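Local coordinates for protein winged BEAN albumin 1 (Psophocarpus tetragonolobus, PDB 1WBA) that serves as a 2S seed storage protein and belongs to the leguminous Kunitz-type family of protease inhibitors, at residues V33-E38 against S147-G152; D42-V47 against G108-Q113; R77-F82 against G89-V94; T129-F134 against C141-I146. All blocks are in the same frame, centred on the assembly; numbering follows the deposited sequence.

Interaction 1: residues V33-E38 against S147-G152; sequences VATGNE and STDPEG
Thr35 meets Asp149 through carbon: its CB and its CG2 each lie 3.7 Å from Asp149 OD2. The two side chains cross at a slant, and the threonine hydroxyl is not part of this touch. With chi1 at 60°, OG1 sits between the backbone N and the carbonyl carbon and bonds to the hydroxyl of Ser45, while the methyl swings round beside the backbone N. Threonine suits the place because one branch bonds to Ser45, at the start of strand 45-48, while the other packs. The amide of Thr35 is also used, giving a fairly straight bond to Glu38 OE1 (3.1 Å) that reaches the carboxylate from above its plane.

Gly36 comes next, at the second position of a type II' turn running from Thr35 to Glu38. This position needs a positive phi, here 57°, which glycine adopts readily. Its N-H points across to a water 3.1 Å from Gly36 N. That water spends its protons on two carboxylates, lying 2.6 Å from both Asp149 OD2 and Glu151 OE1. One donor and two acceptors fix its place, and the salt bridge from Arg155 to Asp149 OD2 probably eases the closeness of the two acids.

Glu38 closes the turn, its N bonding to Thr35 O, and Lys105 and Tyr110 hold its OE2. Opposite, Asp149 opens a type I turn ending at Gly152, and its OD1 accepts the N-H of Lys153. Two tight turns joined by a bridging water, each linking successive strands, are in keeping with the strand-connecting loops of a beta-trefoil.

Interaction 2: residues D42-V47 against G108-Q113; sequences DPLSIV and GRYPNQ
Leu44 is the pivot between two loops of the beta-trefoil, the approach to strand 45-48 and the link from strand 103-106 to 113-114, and its two methyls divide the work. On the tight side CD2 presses on the aliphatic part of Arg109, 3.5 Å from Arg109 CG, while CD1 lies 3.7 Å from Tyr110 CE2, approaching the ring obliquely. The leucine fork fits because CG lies beside the backbone N (chi1 -53°) and sends one branch to each neighbour. The Tyr110 hydroxyl is bonded to Glu38, which is consistent with a ring held in place for this packing. Cut back to alanine, the residue would lose both methyls, and a gap would probably open between arginine stem and tyrosine ring.

The outer side is wet and loose. No direct bond joins Asp42 to Arg109: their nearest charged atoms, Asp42 OD1 and Arg109 NH2, stay 4.9 Å apart, and the guanidinium instead turns its NH1 to Ala107 O and Asp90. The bent arginine chain leaves NE facing a water, which in turn donates to Asp42 OD2 at 2.9 Å. This water lies in the guanidinium plane, at its edge, 2.8 Å from Arg109 NE.

Interaction 3: residues R77-F82 against G89-V94; sequences RLKINF and GDVWSV
A chain reversal of the beta-trefoil brings strand 78-82 against the start of strand 92-97, with Asn81 and Val91 forming a single backbone bridge. The short strands run at 120° to each other, so the pairing soon ends. Bonds flank the bridge: Trp92 N reaches Ile80 O at 3.0 Å with a straight N-H, and Phe82 N reaches Asp90 O at 2.8 Å. Gly89, whose positive phi suits a residue lacking a side chain, adds its N-H to Phe82 O.

Beside the bridge the Trp92 indole packs against Ile80 over one face and against Phe82 at its NE1 and CD1 side. With CG1 beside the backbone N (chi1 -62°), Ile80 CG2 is turned opposite that N and stands over the indole, 3.6 Å from the centroid of the five-membered ring, a CH-pi contact. Phe82 comes at a slant, the ring planes at 48°, with Trp92 NE1 over the phenyl face toward its rim, 3.3 Å from Phe82 CZ. A flat, wide residue can serve both neighbours; a serine in its place would probably leave Ile80 CG2 without the ring it packs on and the phenyl freer to turn. Where the strands part, a water continues the ladder, accepting from Ile80 N (2.9 Å) and donating to Trp92 O (3.1 Å).

Interaction 4: residues T129-F134 against C141-I146; sequences TYKLLF and CKNIGI
Phe134 and Lys142 form an antiparallel hydrogen-bonded pair: Lys142 N reaches Phe134 O at 2.8 Å and Phe134 N reaches Lys142 O at 2.9 Å, both nearly straight, the second in the carbonyl plane. One step on, Leu133 and Asn143 make the non-hydrogen-bonded pair, and beyond it the ladder frays. The bond from Ile144 N to Leu132 O is long at 3.2 Å and weak, and a water wedged beside it accepts from Ile144 N at 3.0 Å. A second water accepts a hydrogen bond from Leu132 N (2.8 Å) and reaches toward Ile144 O. The strands diverge here, their directions 126° apart, and water fills in for direct pairing.

On one face Leu133 and Asn143 lie side by side, pointing the same way, with Leu133 CD2 3.8 Å from Asn143 OD1. A water donates to that oxygen and also takes a weak bond from Lys131 NZ. The lysine chain, extended beyond CG, carries its ammonium to this wet margin.

Inward, Ile144 packs along Leu132: with CG1 beside the backbone N (chi1 -65°) and CD1 extended beyond it (chi2 170°), CD1 is laid 3.7 Å from Leu132 CB. A beta-branched residue suits a strand, and this one also touches Phe118. The Phe134 ring meets Phe118 edge-to-face, whereas Lys142 runs out to a cation-pi contact with Tyr160. Near the turn a disulfide joins Cys141 to Cys135, tying the end of strand 130-136 to the residue that leads into strand 142-148. This is a beta hairpin closed by a disulfide, within the beta-trefoil fold of Kunitz-type legume inhibitors.

How the interactions relate
Along the chain, interaction 1 spans the other three, interaction 3 falls within the span of interaction 2, and interaction 4 follows both. Interactions 1 and 2, centres about 13 Å apart, meet through Glu38 with Tyr110 and Thr35 with Ser45. Interactions 2 and 3, about 12 Å apart, share the Arg109 to Asp90 salt bridge and packing of Ile46 on Trp92. Interactions 3 and 4, about 14 Å apart, touch where Val94 meets Phe134 and Trp92 meets Leu132. Strand 142-148 carries interaction 4 at its start and leads into interaction 1. A chain of touching contacts thus runs from peripheral loops into the interior of this helix-free beta-trefoil.

Interaction 1: residues V33-E38 against S147-G152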
loop_
_atom_site.group_PDB
_atom_site.type_symbol
_atom_site.label_atom_id
_atom_site.label_comp_id
_atom_site.label_asym_id
_atom_site.label_seq_id
_atom_site.Cartn_x
_atom_site.Cartn_y
_atom_site.Cartn_z
ATOM N N VAL A 33 1.415 -9.974 -8.651
ATOM C CA VAL A 33 1.773 -10.690 -9.879
ATOM C C VAL A 33 3.288 -10.717 -10.022
ATOM O O VAL A 33 4.012 -10.081 -9.261
ATOM C CB VAL A 33 1.199 -9.998 -11.169
ATOM C CG1 VAL A 33 -0.312 -9.938 -11.131
ATOM C CG2 VAL A 33 1.762 -8.583 -11.347
ATOM N N ALA A 34 3.773 -11.497 -10.976
ATOM C CA ALA A 34 5.199 -11.557 -11.232
ATOM C C ALA A 34 5.466 -10.461 -12.254
ATOM O O ALA A 34 4.660 -10.251 -13.165
ATOM C CB ALA A 34 5.564 -12.887 -11.812
ATOM N N THR A 35 6.517 -9.684 -12.040
ATOM C CA THR A 35 6.906 -8.657 -12.994
ATOM C C THR A 35 8.360 -8.971 -13.355
ATOM O O THR A 35 9.026 -9.723 -12.646
ATOM C CB THR A 35 6.834 -7.205 -12.410
ATOM O OG1 THR A 35 7.705 -7.076 -11.276
ATOM C CG2 THR A 35 5.426 -6.839 -12.041
ATOM N N GLY A 36 8.847 -8.418 -14.458
ATOM C CA GLY A 36 10.227 -8.646 -14.831
ATOM C C GLY A 36 10.593 -10.106 -14.985
ATOM O O GLY A 36 9.948 -10.826 -15.738
ATOM N N ASN A 37 11.585 -10.542 -14.213
ATOM C CA ASN A 37 12.104 -11.914 -14.254
ATOM C C ASN A 37 11.510 -12.843 -13.191
ATOM O O ASN A 37 11.949 -13.987 -13.033
ATOM C CB ASN A 37 13.629 -11.871 -14.115
ATOM C CG ASN A 37 14.269 -10.927 -15.111
ATOM O OD1 ASN A 37 14.197 -11.153 -16.317
ATOM N ND2 ASN A 37 14.850 -9.829 -14.619
ATOM N N GLU A 38 10.508 -12.352 -12.468
ATOM C CA GLU A 38 9.858 -13.146 -11.427
ATOM C C GLU A 38 9.070 -14.320 -12.018
ATOM O O GLU A 38 8.620 -14.273 -13.158
ATOM C CB GLU A 38 8.939 -12.259 -10.569
ATOM C CG GLU A 38 9.704 -11.290 -9.678
ATOM C CD GLU A 38 8.828 -10.283 -8.961
ATOM O OE1 GLU A 38 7.606 -10.227 -9.207
ATOM O OE2 GLU A 38 9.374 -9.523 -8.140
ATOM N N SER A 147 3.712 3.040 -12.038
ATOM C CA SER A 147 4.663 3.086 -13.135
ATOM C C SER A 147 4.381 1.828 -13.945
ATOM O O SER A 147 4.411 0.714 -13.405
ATOM C CB SER A 147 6.096 3.068 -12.624
ATOM O OG SER A 147 6.998 3.141 -13.711
ATOM N N THR A 148 4.064 2.005 -15.220
ATOM C CA THR A 148 3.763 0.867 -16.084
ATOM C C THR A 148 5.046 0.282 -16.643
ATOM O O THR A 148 5.872 1.021 -17.190
ATOM C CB THR A 148 2.837 1.288 -17.233
ATOM O OG1 THR A 148 1.635 1.846 -16.678
ATOM C CG2 THR A 148 2.457 0.093 -18.098
ATOM N N ASP A 149 5.236 -1.027 -16.471
ATOM C CA ASP A 149 6.433 -1.678 -16.991
ATOM C C ASP A 149 6.250 -2.100 -18.472
ATOM O O ASP A 149 5.146 -1.962 -19.028
ATOM C CB ASP A 149 6.901 -2.835 -16.064
ATOM C CG ASP A 149 5.967 -4.046 -16.050
ATOM O OD1 ASP A 149 5.185 -4.281 -16.988
ATOM O OD2 ASP A 149 6.057 -4.811 -15.078
ATOM N N PRO A 150 7.319 -2.598 -19.128
ATOM C CA PRO A 150 7.217 -3.005 -20.535
ATOM C C PRO A 150 6.138 -4.033 -20.843
ATOM O O PRO A 150 5.673 -4.115 -21.970
ATOM C CB PRO A 150 8.615 -3.551 -20.833
ATOM C CG PRO A 150 9.485 -2.670 -19.984
ATOM C CD PRO A 150 8.720 -2.689 -18.673
ATOM N N GLU A 151 5.775 -4.839 -19.851
ATOM C CA GLU A 151 4.744 -5.861 -20.039
ATOM C C GLU A 151 3.329 -5.337 -19.735
ATOM O O GLU A 151 2.355 -6.076 -19.832
ATOM C CB GLU A 151 5.046 -7.102 -19.187
ATOM C CG GLU A 151 6.355 -7.835 -19.522
ATOM C CD GLU A 151 7.573 -7.052 -19.114
ATOM O OE1 GLU A 151 7.579 -6.484 -18.008
ATOM O OE2 GLU A 151 8.532 -6.960 -19.907
ATOM N N GLY A 152 3.232 -4.079 -19.316
ATOM C CA GLY A 152 1.932 -3.506 -19.034
ATOM C C GLY A 152 1.435 -3.629 -17.606
ATOM O O GLY A 152 0.281 -3.283 -17.326
HETATM O O HOH W 1 6.391 -7.252 -15.851
#

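Interaction 2: residues D42-V47 against G108-Q113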
loop_
_atom_site.group_PDB
_atom_site.type_symbol
_atom_site.label_atom_id
_atom_site.label_comp_id
_atom_site.label_asym_id
_atom_site.label_seq_id
_atom_site.Cartn_x
_atom_site.Cartn_y
_atom_site.Cartn_z
ATOM N N ASP A 42 5.114 -17.768 -8.445
ATOM C CA ASP A 42 5.573 -17.212 -7.174
ATOM C C ASP A 42 5.686 -15.683 -7.333
ATOM O O ASP A 42 6.781 -15.114 -7.249
ATOM C CB ASP A 42 6.938 -17.826 -6.831
ATOM C CG ASP A 42 7.393 -17.531 -5.410
ATOM O OD1 ASP A 42 6.555 -17.249 -4.523
ATOM O OD2 ASP A 42 8.614 -17.596 -5.180
ATOM N N PRO A 43 4.546 -15.002 -7.552
ATOM C CA PRO A 43 4.503 -13.542 -7.735
ATOM C C PRO A 43 4.962 -12.779 -6.490
ATOM O O PRO A 43 4.577 -13.115 -5.357
ATOM C CB PRO A 43 3.031 -13.290 -8.040
ATOM C CG PRO A 43 2.326 -14.324 -7.183
ATOM C CD PRO A 43 3.184 -15.560 -7.412
ATOM N N LEU A 44 5.752 -11.733 -6.712
ATOM C CA LEU A 44 6.291 -10.951 -5.600
ATOM C C LEU A 44 6.034 -9.464 -5.716
ATOM O O LEU A 44 6.359 -8.718 -4.794
ATOM C CB LEU A 44 7.805 -11.152 -5.496
ATOM C CG LEU A 44 8.319 -12.580 -5.411
ATOM C CD1 LEU A 44 9.812 -12.555 -5.566
ATOM C CD2 LEU A 44 7.915 -13.214 -4.089
ATOM N N SER A 45 5.435 -9.039 -6.824
ATOM C CA SER A 45 5.180 -7.621 -7.061
ATOM C C SER A 45 3.771 -7.138 -6.697
ATOM O O SER A 45 2.777 -7.716 -7.139
ATOM C CB SER A 45 5.468 -7.299 -8.529
ATOM O OG SER A 45 6.791 -7.669 -8.834
ATOM N N ILE A 46 3.698 -6.077 -5.895
ATOM C CA ILE A 46 2.416 -5.494 -5.517
ATOM C C ILE A 46 2.103 -4.454 -6.586
ATOM O O ILE A 46 2.881 -3.516 -6.801
ATOM C CB ILE A 46 2.479 -4.849 -4.113
ATOM C CG1 ILE A 46 2.845 -5.922 -3.083
ATOM C CG2 ILE A 46 1.134 -4.217 -3.766
ATOM C CD1 ILE A 46 3.069 -5.411 -1.679
ATOM N N VAL A 47 0.966 -4.615 -7.259
ATOM C CA VAL A 47 0.589 -3.727 -8.347
ATOM C C VAL A 47 -0.876 -3.328 -8.287
ATOM O O VAL A 47 -1.643 -3.860 -7.482
ATOM C CB VAL A 47 0.791 -4.450 -9.728
ATOM C CG1 VAL A 47 2.200 -4.983 -9.854
ATOM C CG2 VAL A 47 -0.207 -5.616 -9.896
ATOM N N GLY A 108 10.275 -10.153 2.802
ATOM C CA GLY A 108 11.008 -11.367 3.105
ATOM C C GLY A 108 11.521 -12.186 1.956
ATOM O O GLY A 108 11.953 -13.310 2.165
ATOM N N ARG A 109 11.492 -11.627 0.757
ATOM C CA ARG A 109 11.949 -12.345 -0.428
ATOM C C ARG A 109 13.217 -11.699 -0.988
ATOM O O ARG A 109 14.183 -12.390 -1.289
ATOM C CB ARG A 109 10.850 -12.378 -1.497
ATOM C CG ARG A 109 9.435 -12.603 -0.965
ATOM C CD ARG A 109 9.258 -13.973 -0.336
ATOM N NE ARG A 109 7.944 -14.545 -0.641
ATOM C CZ ARG A 109 6.805 -14.255 -0.006
ATOM N NH1 ARG A 109 6.780 -13.386 1.001
ATOM N NH2 ARG A 109 5.676 -14.845 -0.392
ATOM N N TYR A 110 13.218 -10.380 -1.127
ATOM C CA TYR A 110 14.383 -9.652 -1.625
ATOM C C TYR A 110 15.203 -9.170 -0.458
ATOM O O TYR A 110 14.651 -8.740 0.559
ATOM C CB TYR A 110 13.958 -8.452 -2.456
ATOM C CG TYR A 110 13.381 -8.862 -3.777
ATOM C CD1 TYR A 110 14.214 -9.278 -4.808
ATOM C CD2 TYR A 110 12.008 -8.838 -3.999
ATOM C CE1 TYR A 110 13.706 -9.661 -6.018
ATOM C CE2 TYR A 110 11.476 -9.222 -5.216
ATOM C CZ TYR A 110 12.336 -9.629 -6.218
ATOM O OH TYR A 110 11.839 -10.016 -7.428
ATOM N N PRO A 111 16.535 -9.204 -0.588
ATOM C CA PRO A 111 17.361 -8.748 0.528
ATOM C C PRO A 111 17.429 -7.226 0.684
ATOM O O PRO A 111 17.584 -6.726 1.801
ATOM C CB PRO A 111 18.726 -9.361 0.203
ATOM C CG PRO A 111 18.759 -9.327 -1.313
ATOM C CD PRO A 111 17.363 -9.770 -1.675
ATOM N N ASN A 112 17.282 -6.499 -0.417
ATOM C CA ASN A 112 17.376 -5.030 -0.409
ATOM C C ASN A 112 16.118 -4.233 -0.020
ATOM O O ASN A 112 15.703 -3.309 -0.727
ATOM C CB ASN A 112 17.985 -4.502 -1.736
ATOM C CG ASN A 112 17.463 -5.238 -2.995
ATOM O OD1 ASN A 112 16.949 -6.367 -2.919
ATOM N ND2 ASN A 112 17.628 -4.607 -4.158
ATOM N N GLN A 113 15.536 -4.578 1.129
ATOM C CA GLN A 113 14.342 -3.897 1.631
ATOM C C GLN A 113 14.724 -2.638 2.388
ATOM O O GLN A 113 15.750 -2.597 3.076
ATOM C CB GLN A 113 13.533 -4.815 2.545
ATOM C CG GLN A 113 12.750 -5.870 1.809
ATOM C CD GLN A 113 12.045 -6.857 2.727
ATOM O OE1 GLN A 113 11.746 -7.967 2.320
ATOM N NE2 GLN A 113 11.753 -6.445 3.957
HETATM O O HOH W 2 8.778 -16.417 -2.538
#

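Interaction 3: residues R77-F82 against G89-V94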
loop_
_atom_site.group_PDB
_atom_site.type_symbol
_atom_site.label_atom_id
_atom_site.label_comp_id
_atom_site.label_asym_id
_atom_site.label_seq_id
_atom_site.Cartn_x
_atom_site.Cartn_y
_atom_site.Cartn_z
ATOM N N ARG A 77 2.272 6.043 11.575
ATOM C CA ARG A 77 3.045 4.964 10.965
ATOM C C ARG A 77 2.296 3.645 11.004
ATOM O O ARG A 77 1.839 3.215 12.074
ATOM C CB ARG A 77 4.427 4.844 11.611
ATOM C CG ARG A 77 5.248 6.123 11.465
ATOM C CD ARG A 77 6.606 5.990 12.138
ATOM N NE ARG A 77 7.562 5.195 11.365
ATOM C CZ ARG A 77 8.261 5.684 10.350
ATOM N NH1 ARG A 77 8.092 6.943 9.991
ATOM N NH2 ARG A 77 9.187 4.952 9.752
ATOM N N LEU A 78 2.226 2.983 9.844
ATOM C CA LEU A 78 1.480 1.742 9.678
ATOM C C LEU A 78 2.235 0.593 9.078
ATOM O O LEU A 78 3.216 0.776 8.354
ATOM C CB LEU A 78 0.305 1.981 8.726
ATOM C CG LEU A 78 -0.509 3.250 8.933
ATOM C CD1 LEU A 78 -1.363 3.463 7.705
ATOM C CD2 LEU A 78 -1.343 3.142 10.215
ATOM N N LYS A 79 1.681 -0.587 9.313
ATOM C CA LYS A 79 2.162 -1.834 8.757
ATOM C C LYS A 79 0.939 -2.304 7.967
ATOM O O LYS A 79 -0.195 -2.214 8.459
ATOM C CB LYS A 79 2.509 -2.830 9.864
ATOM C CG LYS A 79 2.883 -4.213 9.344
ATOM C CD LYS A 79 3.655 -5.027 10.386
ATOM C CE LYS A 79 5.150 -4.640 10.422
ATOM N NZ LYS A 79 5.445 -3.220 10.833
ATOM N N ILE A 80 1.150 -2.729 6.720
ATOM C CA ILE A 80 0.053 -3.188 5.873
ATOM C C ILE A 80 0.341 -4.606 5.441
ATOM O O ILE A 80 1.457 -4.914 5.053
ATOM C CB ILE A 80 -0.117 -2.272 4.629
ATOM C CG1 ILE A 80 -0.469 -0.845 5.079
ATOM C CG2 ILE A 80 -1.222 -2.799 3.722
ATOM C CD1 ILE A 80 -0.596 0.175 3.963
ATOM N N ASN A 81 -0.641 -5.485 5.558
ATOM C CA ASN A 81 -0.437 -6.864 5.140
ATOM C C ASN A 81 -1.674 -7.438 4.473
ATOM O O ASN A 81 -2.791 -7.005 4.753
ATOM C CB ASN A 81 0.012 -7.737 6.319
ATOM C CG ASN A 81 -1.100 -7.994 7.338
ATOM O OD1 ASN A 81 -1.934 -8.875 7.147
ATOM N ND2 ASN A 81 -1.090 -7.254 8.439
ATOM N N PHE A 82 -1.487 -8.369 3.539
ATOM C CA PHE A 82 -2.634 -8.982 2.870
ATOM C C PHE A 82 -3.412 -9.826 3.880
ATOM O O PHE A 82 -2.830 -10.554 4.678
ATOM C CB PHE A 82 -2.187 -9.790 1.653
ATOM C CG PHE A 82 -1.732 -8.935 0.517
ATOM C CD1 PHE A 82 -2.656 -8.237 -0.242
ATOM C CD2 PHE A 82 -0.372 -8.788 0.236
ATOM C CE1 PHE A 82 -2.248 -7.388 -1.275
ATOM C CE2 PHE A 82 0.054 -7.942 -0.793
ATOM C CZ PHE A 82 -0.885 -7.239 -1.552
ATOM N N GLY A 89 -1.349 -12.839 5.264
ATOM C CA GLY A 89 -0.254 -12.524 6.147
ATOM C C GLY A 89 0.964 -11.914 5.489
ATOM O O GLY A 89 1.814 -11.410 6.204
ATOM N N ASP A 90 1.073 -11.944 4.161
ATOM C CA ASP A 90 2.238 -11.345 3.502
ATOM C C ASP A 90 2.227 -9.842 3.746
ATOM O O ASP A 90 1.218 -9.177 3.546
ATOM C CB ASP A 90 2.262 -11.652 2.001
ATOM C CG ASP A 90 2.782 -13.042 1.706
ATOM O OD1 ASP A 90 3.815 -13.435 2.291
ATOM O OD2 ASP A 90 2.161 -13.751 0.896
ATOM N N VAL A 91 3.373 -9.318 4.146
ATOM C CA VAL A 91 3.512 -7.913 4.479
ATOM C C VAL A 91 4.039 -7.083 3.322
ATOM O O VAL A 91 4.897 -7.537 2.565
ATOM C CB VAL A 91 4.454 -7.785 5.711
ATOM C CG1 VAL A 91 4.719 -6.326 6.064
ATOM C CG2 VAL A 91 3.842 -8.522 6.901
ATOM N N TRP A 92 3.540 -5.862 3.186
ATOM C CA TRP A 92 4.011 -4.972 2.124
ATOM C C TRP A 92 5.395 -4.463 2.509
ATOM O O TRP A 92 5.639 -4.123 3.675
ATOM C CB TRP A 92 3.100 -3.753 2.016
ATOM C CG TRP A 92 1.737 -3.988 1.428
ATOM C CD1 TRP A 92 1.052 -5.180 1.312
ATOM C CD2 TRP A 92 0.919 -2.988 0.819
ATOM N NE1 TRP A 92 -0.141 -4.967 0.650
ATOM C CE2 TRP A 92 -0.249 -3.639 0.338
ATOM C CE3 TRP A 92 1.055 -1.607 0.628
ATOM C CZ2 TRP A 92 -1.273 -2.939 -0.320
ATOM C CZ3 TRP A 92 0.042 -0.916 -0.031
ATOM C CH2 TRP A 92 -1.109 -1.587 -0.499
ATOM N N SER A 93 6.289 -4.352 1.539
ATOM C CA SER A 93 7.620 -3.846 1.831
ATOM C C SER A 93 8.100 -3.040 0.646
ATOM O O SER A 93 7.535 -3.133 -0.435
ATOM C CB SER A 93 8.603 -4.999 2.108
ATOM O OG SER A 93 8.988 -5.688 0.924
ATOM N N VAL A 94 9.115 -2.214 0.866
ATOM C CA VAL A 94 9.712 -1.424 -0.201
ATOM C C VAL A 94 11.112 -1.990 -0.453
ATOM O O VAL A 94 11.900 -2.177 0.476
ATOM C CB VAL A 94 9.785 0.051 0.202
ATOM C CG1 VAL A 94 10.572 0.864 -0.816
ATOM C CG2 VAL A 94 8.363 0.599 0.326
HETATM O O HOH W 3 3.986 -2.865 5.988
#

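Interaction 4: residues T129-F134 against C141-I146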
loop_
_atom_site.group_PDB
_atom_site.type_symbol
_atom_site.label_atom_id
_atom_site.label_comp_id
_atom_site.label_asym_id
_atom_site.label_seq_id
_atom_site.Cartn_x
_atom_site.Cartn_y
_atom_site.Cartn_z
ATOM N N THR A 129 -11.087 10.444 0.152
ATOM C CA THR A 129 -10.077 10.023 -0.801
ATOM C C THR A 129 -8.702 10.255 -0.123
ATOM O O THR A 129 -8.475 11.279 0.532
ATOM C CB THR A 129 -10.189 10.751 -2.164
ATOM O OG1 THR A 129 -9.947 12.148 -1.994
ATOM C CG2 THR A 129 -11.562 10.521 -2.782
ATOM N N TYR A 130 -7.796 9.294 -0.277
ATOM C CA TYR A 130 -6.487 9.351 0.358
ATOM C C TYR A 130 -5.352 8.940 -0.553
ATOM O O TYR A 130 -5.572 8.465 -1.655
ATOM C CB TYR A 130 -6.500 8.401 1.561
ATOM C CG TYR A 130 -7.485 8.850 2.583
ATOM C CD1 TYR A 130 -7.126 9.799 3.528
ATOM C CD2 TYR A 130 -8.806 8.420 2.537
ATOM C CE1 TYR A 130 -8.051 10.318 4.409
ATOM C CE2 TYR A 130 -9.757 8.932 3.419
ATOM C CZ TYR A 130 -9.367 9.885 4.352
ATOM O OH TYR A 130 -10.273 10.385 5.251
ATOM N N LYS A 131 -4.131 9.139 -0.078
ATOM C CA LYS A 131 -2.938 8.722 -0.807
ATOM C C LYS A 131 -2.068 8.043 0.229
ATOM O O LYS A 131 -2.222 8.283 1.432
ATOM C CB LYS A 131 -2.205 9.904 -1.442
ATOM C CG LYS A 131 -1.634 10.879 -0.469
ATOM C CD LYS A 131 -0.866 11.931 -1.201
ATOM C CE LYS A 131 -0.477 13.032 -0.261
ATOM N NZ LYS A 131 0.441 13.991 -0.923
ATOM N N LEU A 132 -1.185 7.168 -0.239
ATOM C CA LEU A 132 -0.273 6.413 0.631
ATOM C C LEU A 132 1.147 6.943 0.469
ATOM O O LEU A 132 1.552 7.305 -0.630
ATOM C CB LEU A 132 -0.327 4.921 0.272
ATOM C CG LEU A 132 -1.686 4.219 0.382
ATOM C CD1 LEU A 132 -1.561 2.762 -0.063
ATOM C CD2 LEU A 132 -2.211 4.288 1.797
ATOM N N LEU A 133 1.883 7.033 1.567
ATOM C CA LEU A 133 3.249 7.509 1.502
ATOM C C LEU A 133 4.115 6.465 2.183
ATOM O O LEU A 133 3.614 5.605 2.906
ATOM C CB LEU A 133 3.398 8.859 2.225
ATOM C CG LEU A 133 2.569 10.048 1.689
ATOM C CD1 LEU A 133 1.396 10.309 2.573
ATOM C CD2 LEU A 133 3.404 11.267 1.563
ATOM N N PHE A 134 5.399 6.482 1.876
ATOM C CA PHE A 134 6.326 5.578 2.527
ATOM C C PHE A 134 7.345 6.472 3.203
ATOM O O PHE A 134 7.943 7.354 2.582
ATOM C CB PHE A 134 7.015 4.616 1.554
ATOM C CG PHE A 134 8.015 3.734 2.225
ATOM C CD1 PHE A 134 7.597 2.707 3.057
ATOM C CD2 PHE A 134 9.379 3.954 2.061
ATOM C CE1 PHE A 134 8.528 1.908 3.729
ATOM C CE2 PHE A 134 10.314 3.157 2.732
ATOM C CZ PHE A 134 9.886 2.139 3.567
ATOM N N CYS A 141 9.469 11.511 3.762
ATOM C CA CYS A 141 8.523 10.584 3.160
ATOM C C CYS A 141 8.404 10.754 1.651
ATOM O O CYS A 141 8.555 11.866 1.119
ATOM C CB CYS A 141 7.152 10.756 3.814
ATOM S SG CYS A 141 7.194 10.548 5.616
ATOM N N LYS A 142 8.080 9.659 0.972
ATOM C CA LYS A 142 7.940 9.649 -0.471
ATOM C C LYS A 142 6.543 9.214 -0.851
ATOM O O LYS A 142 5.882 8.469 -0.111
ATOM C CB LYS A 142 8.950 8.681 -1.072
ATOM C CG LYS A 142 10.355 8.964 -0.622
ATOM C CD LYS A 142 11.363 7.980 -1.157
ATOM C CE LYS A 142 12.753 8.473 -0.809
ATOM N NZ LYS A 142 13.814 7.601 -1.343
ATOM N N ASN A 143 6.104 9.650 -2.022
ATOM C CA ASN A 143 4.785 9.294 -2.513
ATOM C C ASN A 143 4.791 7.915 -3.120
ATOM O O ASN A 143 5.838 7.417 -3.559
ATOM C CB ASN A 143 4.356 10.255 -3.606
ATOM C CG ASN A 143 4.091 11.627 -3.088
ATOM O OD1 ASN A 143 3.300 11.813 -2.160
ATOM N ND2 ASN A 143 4.749 12.607 -3.676
ATOM N N ILE A 144 3.622 7.294 -3.128
ATOM C CA ILE A 144 3.472 5.993 -3.758
ATOM C C ILE A 144 2.619 6.230 -5.000
ATOM O O ILE A 144 1.496 6.732 -4.905
ATOM C CB ILE A 144 2.830 4.954 -2.812
ATOM C CG1 ILE A 144 3.783 4.701 -1.626
ATOM C CG2 ILE A 144 2.539 3.638 -3.577
ATOM C CD1 ILE A 144 3.191 3.887 -0.503
ATOM N N GLY A 145 3.179 5.914 -6.163
ATOM C CA GLY A 145 2.463 6.107 -7.405
ATOM C C GLY A 145 2.536 4.865 -8.273
ATOM O O GLY A 145 3.005 3.812 -7.841
ATOM N N ILE A 146 2.111 5.011 -9.517
ATOM C CA ILE A 146 2.090 3.922 -10.476
ATOM C C ILE A 146 3.128 4.131 -11.571
ATOM O O ILE A 146 3.401 5.260 -11.970
ATOM C CB ILE A 146 0.694 3.848 -11.158
ATOM C CG1 ILE A 146 -0.365 3.443 -10.142
ATOM C CG2 ILE A 146 0.702 2.878 -12.340
ATOM C CD1 ILE A 146 -0.177 2.067 -9.617
HETATM O O HOH W 4 3.258 14.817 -2.202
HETATM O O HOH W 5 -0.767 6.633 -2.921
HETATM O O HOH W 6 1.491 9.242 -2.454
#